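Local coordinates for ciona betagamma-crystallin (PDB 2BV2), which serves as a structural component of the neuroectodermal visual system, a single-domain, calcium-binding relative of the vertebrate eye-lens crystallins, at residues K14-E19 and N26-N31; I37-G42 and G62-P67. All coordinates share one frame; numbering follows the deposited sequence.

Contact 1 (K14-E19 and N26-N31)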
loop_
_atom_site.group_PDB
_atom_site.type_symbol
_atom_site.label_atom_id
_atom_site.label_comp_id
_atom_site.label_asym_id
_atom_site.label_seq_id
_atom_site.Cartn_x
_atom_site.Cartn_y
_atom_site.Cartn_z
ATOM N N LYS A 14 -2.466 8.860 9.353
ATOM C CA LYS A 14 -1.603 7.824 9.928
ATOM C C LYS A 14 -0.740 7.157 8.841
ATOM O O LYS A 14 -1.173 6.954 7.697
ATOM C CB LYS A 14 -2.459 6.774 10.631
ATOM C CG LYS A 14 -1.734 5.891 11.605
ATOM C CD LYS A 14 -2.739 4.987 12.378
ATOM C CE LYS A 14 -2.079 4.190 13.504
ATOM N NZ LYS A 14 -3.028 3.250 14.194
ATOM N N LYS A 15 0.493 6.828 9.194
ATOM C CA LYS A 15 1.362 6.176 8.232
ATOM C C LYS A 15 1.953 4.903 8.793
ATOM O O LYS A 15 2.091 4.759 10.010
ATOM C CB LYS A 15 2.442 7.117 7.711
ATOM C CG LYS A 15 3.384 7.667 8.732
ATOM C CD LYS A 15 4.314 8.680 8.079
ATOM C CE LYS A 15 5.539 8.963 8.923
ATOM N NZ LYS A 15 6.362 10.074 8.339
ATOM N N LEU A 16 2.264 3.982 7.883
ATOM C CA LEU A 16 2.883 2.691 8.203
ATOM C C LEU A 16 4.023 2.476 7.231
ATOM O O LEU A 16 3.796 2.378 6.027
ATOM C CB LEU A 16 1.875 1.553 8.067
ATOM C CG LEU A 16 2.407 0.149 8.364
ATOM C CD1 LEU A 16 2.785 0.051 9.821
ATOM C CD2 LEU A 16 1.408 -0.916 8.016
ATOM N N GLU A 17 5.248 2.418 7.760
ATOM C CA GLU A 17 6.420 2.111 6.939
ATOM C C GLU A 17 6.705 0.617 7.016
ATOM O O GLU A 17 6.753 0.055 8.115
ATOM C CB GLU A 17 7.648 2.878 7.412
ATOM C CG GLU A 17 8.859 2.681 6.519
ATOM C CD GLU A 17 10.094 3.377 7.030
ATOM O OE1 GLU A 17 10.002 4.591 7.333
ATOM O OE2 GLU A 17 11.154 2.704 7.126
ATOM N N LEU A 18 6.887 -0.010 5.853
ATOM C CA LEU A 18 7.184 -1.430 5.764
ATOM C C LEU A 18 8.446 -1.712 4.943
ATOM O O LEU A 18 8.736 -1.034 3.943
ATOM C CB LEU A 18 6.002 -2.181 5.157
ATOM C CG LEU A 18 4.709 -2.143 5.967
ATOM C CD1 LEU A 18 3.539 -2.526 5.079
ATOM C CD2 LEU A 18 4.792 -3.055 7.185
ATOM N N GLU A 19 9.208 -2.709 5.390
ATOM C CA GLU A 19 10.383 -3.155 4.662
ATOM C C GLU A 19 10.322 -4.657 4.366
ATOM O O GLU A 19 11.313 -5.266 3.941
ATOM C CB GLU A 19 11.639 -2.817 5.467
ATOM C CG GLU A 19 11.829 -1.327 5.670
ATOM C CD GLU A 19 12.901 -1.008 6.672
ATOM O OE1 GLU A 19 12.736 -1.390 7.854
ATOM O OE2 GLU A 19 13.886 -0.354 6.278
ATOM N N ASN A 26 -4.298 -6.008 8.625
ATOM C CA ASN A 26 -4.962 -5.940 9.948
ATOM C C ASN A 26 -4.004 -6.081 11.125
ATOM O O ASN A 26 -4.260 -5.535 12.200
ATOM C CB ASN A 26 -6.026 -7.005 10.086
ATOM C CG ASN A 26 -7.291 -6.692 9.325
ATOM O OD1 ASN A 26 -7.989 -5.713 9.610
ATOM N ND2 ASN A 26 -7.627 -7.550 8.376
ATOM N N VAL A 27 -2.921 -6.829 10.938
ATOM C CA VAL A 27 -1.956 -7.039 12.026
ATOM C C VAL A 27 -1.381 -5.706 12.506
ATOM O O VAL A 27 -0.997 -5.574 13.674
ATOM C CB VAL A 27 -0.821 -8.013 11.642
ATOM C CG1 VAL A 27 -1.382 -9.365 11.193
ATOM C CG2 VAL A 27 0.073 -7.416 10.575
ATOM N N HIS A 28 -1.338 -4.729 11.601
ATOM C CA HIS A 28 -0.889 -3.361 11.909
ATOM C C HIS A 28 -2.004 -2.313 11.877
ATOM O O HIS A 28 -1.723 -1.120 11.880
ATOM C CB HIS A 28 0.220 -2.977 10.935
ATOM C CG HIS A 28 1.441 -3.821 11.071
ATOM N ND1 HIS A 28 1.942 -4.585 10.044
ATOM C CD2 HIS A 28 2.254 -4.037 12.133
ATOM C CE1 HIS A 28 3.019 -5.228 10.462
ATOM N NE2 HIS A 28 3.225 -4.917 11.728
ATOM N N GLY A 29 -3.265 -2.747 11.863
ATOM C CA GLY A 29 -4.402 -1.823 11.888
ATOM C C GLY A 29 -4.540 -0.985 10.628
ATOM O O GLY A 29 -5.080 0.130 10.675
ATOM N N PHE A 30 -4.076 -1.520 9.502
ATOM C CA PHE A 30 -4.014 -0.775 8.244
ATOM C C PHE A 30 -4.805 -1.443 7.112
ATOM O O PHE A 30 -4.594 -1.169 5.934
ATOM C CB PHE A 30 -2.553 -0.539 7.842
ATOM C CG PHE A 30 -2.118 0.877 8.010
ATOM C CD1 PHE A 30 -1.847 1.384 9.267
ATOM C CD2 PHE A 30 -1.980 1.719 6.905
ATOM C CE1 PHE A 30 -1.459 2.694 9.429
ATOM C CE2 PHE A 30 -1.607 3.031 7.070
ATOM C CZ PHE A 30 -1.338 3.515 8.333
ATOM N N ASN A 31 -5.712 -2.326 7.475
ATOM C CA ASN A 31 -6.582 -2.941 6.490
ATOM C C ASN A 31 -7.678 -1.979 6.077
ATOM O O ASN A 31 -8.356 -1.395 6.918
ATOM C CB ASN A 31 -7.226 -4.226 7.033
ATOM C CG ASN A 31 -7.864 -5.042 5.941
ATOM O OD1 ASN A 31 -7.184 -5.456 4.999
ATOM N ND2 ASN A 31 -9.172 -5.272 6.042
HETATM O O HOH W 1 -5.192 1.975 12.738
#
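Gly29 O receives a 2.8 Å hydrogen bond from a water, water 1, which in turn accepts one from Lys14 NZ at 2.9 Å, so the lysine tip and the loop carbonyl are joined through solvent. Fully extended, the Lys14 chain passes obliquely by the Phe30 ring on its way to that water, its CG 3.9 Å from Phe30 CE1. Leu16 CB stands over the centre of one face of the Phe30 ring, 3.7 Å from the centroid and 7° off the normal, a CH-pi contact. Lys14 O meets the ring edge, 3.5 Å from Phe30 CZ. With CG anti to the backbone N (chi1 179°), Leu16 also sends CD2 to His28 CB at 3.8 Å, the two side chains crossing nearly at a right angle. Replacing Phe30 by alanine removes the ring; Leu16 CB and the Lys14 methylenes would probably lose the surface they pack on, with a gap opening beside strand 15-18. Lys14 N hydrogen-bonds Glu7 OE1, and Glu7 binds one calcium ion with Ile33, Ser35 and Asp75; Asp32, two residues after Phe30, belongs to the other calcium site. Both segments lie in the first Greek key of this calcium-binding betagamma-crystallin domain.

Contact 2 (I37-G42 and G62-P67). With SO4 (sulfate ion), chain F.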
loop_
_atom_site.group_PDB
_atom_site.type_symbol
_atom_site.label_atom_id
_atom_site.label_comp_id
_atom_site.label_asym_id
_atom_site.label_seq_id
_atom_site.Cartn_x
_atom_site.Cartn_y
_atom_site.Cartn_z
ATOM N N ILE A 37 0.348 6.498 -1.006
ATOM C CA ILE A 37 1.516 5.628 -0.842
ATOM C C ILE A 37 2.771 6.323 -1.330
ATOM O O ILE A 37 2.739 7.005 -2.341
ATOM C CB ILE A 37 1.360 4.286 -1.630
ATOM C CG1 ILE A 37 0.202 3.437 -1.084
ATOM C CG2 ILE A 37 2.668 3.475 -1.595
ATOM C CD1 ILE A 37 -0.022 2.157 -1.891
ATOM N N ILE A 38 3.875 6.144 -0.601
ATOM C CA ILE A 38 5.186 6.530 -1.072
ATOM C C ILE A 38 6.051 5.280 -1.114
ATOM O O ILE A 38 6.213 4.592 -0.098
ATOM C CB ILE A 38 5.853 7.572 -0.164
ATOM C CG1 ILE A 38 5.053 8.881 -0.233
ATOM C CG2 ILE A 38 7.338 7.764 -0.579
ATOM C CD1 ILE A 38 5.587 10.000 0.632
ATOM N N VAL A 39 6.594 4.964 -2.289
ATOM C CA VAL A 39 7.604 3.908 -2.372
ATOM C C VAL A 39 8.965 4.585 -2.351
ATOM O O VAL A 39 9.320 5.287 -3.292
ATOM C CB VAL A 39 7.441 3.041 -3.634
ATOM C CG1 VAL A 39 8.544 2.000 -3.727
ATOM C CG2 VAL A 39 6.092 2.338 -3.652
ATOM N N GLU A 40 9.725 4.372 -1.277
ATOM C CA GLU A 40 11.065 4.951 -1.159
ATOM C C GLU A 40 12.081 4.163 -1.974
ATOM O O GLU A 40 12.916 4.745 -2.661
ATOM C CB GLU A 40 11.506 5.004 0.299
ATOM C CG GLU A 40 10.559 5.768 1.208
ATOM C CD GLU A 40 10.631 7.274 1.030
ATOM O OE1 GLU A 40 11.255 7.754 0.062
ATOM O OE2 GLU A 40 10.056 7.990 1.878
ATOM N N SER A 41 11.993 2.834 -1.897
ATOM C CA SER A 41 12.867 1.946 -2.652
ATOM C C SER A 41 12.167 0.632 -2.897
ATOM O O SER A 41 11.247 0.280 -2.177
ATOM C CB SER A 41 14.161 1.693 -1.868
ATOM O OG SER A 41 13.873 1.153 -0.589
ATOM N N GLY A 42 12.626 -0.088 -3.917
ATOM C CA GLY A 42 12.104 -1.388 -4.259
ATOM C C GLY A 42 10.892 -1.288 -5.148
ATOM O O GLY A 42 10.312 -0.209 -5.303
ATOM N N GLY A 62 8.647 6.229 -5.931
ATOM C CA GLY A 62 7.908 7.437 -6.253
ATOM C C GLY A 62 6.727 7.628 -5.325
ATOM O O GLY A 62 6.478 6.813 -4.437
ATOM N N LYS A 63 6.002 8.718 -5.554
ATOM C CA LYS A 63 4.863 9.086 -4.756
ATOM C C LYS A 63 3.548 8.852 -5.511
ATOM O O LYS A 63 3.432 9.103 -6.709
ATOM C CB LYS A 63 4.979 10.545 -4.321
ATOM C CG LYS A 63 6.222 10.833 -3.493
ATOM C CD LYS A 63 6.242 12.267 -2.949
ATOM C CE LYS A 63 7.486 12.528 -2.062
ATOM N NZ LYS A 63 7.639 13.953 -1.572
ATOM N N TYR A 64 2.568 8.369 -4.758
ATOM C CA TYR A 64 1.252 8.000 -5.266
ATOM C C TYR A 64 0.229 8.698 -4.360
ATOM O O TYR A 64 -0.166 8.152 -3.313
ATOM C CB TYR A 64 1.101 6.480 -5.203
ATOM C CG TYR A 64 2.053 5.730 -6.107
ATOM C CD1 TYR A 64 3.333 5.395 -5.675
ATOM C CD2 TYR A 64 1.669 5.349 -7.382
ATOM C CE1 TYR A 64 4.205 4.695 -6.500
ATOM C CE2 TYR A 64 2.518 4.665 -8.218
ATOM C CZ TYR A 64 3.788 4.331 -7.780
ATOM O OH TYR A 64 4.653 3.634 -8.638
ATOM N N PRO A 65 -0.169 9.931 -4.731
ATOM C CA PRO A 65 -0.969 10.764 -3.831
ATOM C C PRO A 65 -2.437 10.373 -3.641
ATOM O O PRO A 65 -3.091 10.905 -2.743
ATOM C CB PRO A 65 -0.868 12.158 -4.469
ATOM C CG PRO A 65 -0.642 11.910 -5.904
ATOM C CD PRO A 65 0.160 10.635 -5.991
ATOM N N ASN A 66 -2.953 9.489 -4.488
ATOM C CA ASN A 66 -4.315 8.961 -4.332
ATOM C C ASN A 66 -4.409 7.582 -4.987
ATOM O O ASN A 66 -3.503 7.195 -5.730
ATOM C CB ASN A 66 -5.325 9.935 -4.911
ATOM C CG ASN A 66 -4.973 10.352 -6.301
ATOM O OD1 ASN A 66 -4.648 9.521 -7.120
ATOM N ND2 ASN A 66 -5.013 11.657 -6.573
ATOM N N PRO A 67 -5.476 6.817 -4.689
ATOM C CA PRO A 67 -5.528 5.458 -5.241
ATOM C C PRO A 67 -5.560 5.399 -6.789
ATOM O O PRO A 67 -4.973 4.480 -7.394
ATOM C CB PRO A 67 -6.798 4.866 -4.614
ATOM C CG PRO A 67 -7.081 5.721 -3.407
ATOM C CD PRO A 67 -6.622 7.098 -3.806
HETATM S S SO4 F . 16.379 0.483 -5.074
HETATM O O1 SO4 F . 15.033 -0.080 -5.077
HETATM O O2 SO4 F . 17.044 0.161 -6.329
HETATM O O3 SO4 F . 16.300 1.933 -4.917
HETATM O O4 SO4 F . 17.132 -0.067 -3.951
#
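Tyr64 CB is 3.3 Å from Ile37 O and also faces Ile37 CB, a closeness that follows from the backbone pairing of the two residues. From there CG lies anti to the carbonyl carbon (chi1 -65°), a torsion that turns the ring so that Ile37 O sits at its edge, near the ring plane, and CE1 is carried toward Val39. CD1 of Tyr64 is 3.7 Å from the same Ile37 O. One atom on, CE1 of Tyr64 reaches Val39 CG2 at 4.2 Å as the two side chains pass obliquely. The tip, OH, hydrogen-bonds Thr60 O, four residues back.

The strands that carry these side chains pair antiparallel, their axes 169° apart. Ile37 and Tyr64 form a hydrogen-bonded pair, Ile37 N to Tyr64 O at 2.9 Å and Tyr64 N to Ile37 O at 2.8 Å; the second bond is the more bent, at 145°. Val39 and Gly62 repeat the pattern, with Val39 N to Gly62 O at 2.8 Å and Gly62 N to Val39 O at 2.9 Å. The intervening non-hydrogen-bonded pair, Ile38 and Lys63, turns to the opposite face, where the side chains run side by side, Ile38 CG1 and Lys63 CG being 4.0 Å apart, and both touch Phe11. Ile37, Val39 and Tyr64 instead pack on Leu59 of strand 56-59, in the second sheet. Beyond the paired region, Glu40 and Ser41 form a classic beta bulge opposite Lys2, and Gly42 N binds a sulfate, probably from the crystallisation liquor.

The bond from OH to a main-chain carbonyl four residues earlier fits a tyrosine corner, a feature known from Greek-key proteins, here set on the edge strand of a betagamma-crystallin sandwich.

Both contacts reach the same four-stranded antiparallel sheet, toward its two opposite edges. Across it the order is 15-18, 2-6, 36-41, 62-64: contact 1 packs a loop on the outermost strand 15-18, whereas contact 2 pairs the other outermost strand, 62-64, with 36-41, and strand 2-6 lies between. Their centres are 14 Å apart and their nearest atoms about 6 Å, so they do not touch. Along the chain they come in series, contact 1 closing before contact 2 opens. Contact 1 stays within the first Greek key, while contact 2 joins 36-41 of the first to a strand of the second, the strand exchange by which two Greek keys make one compact crystallin domain.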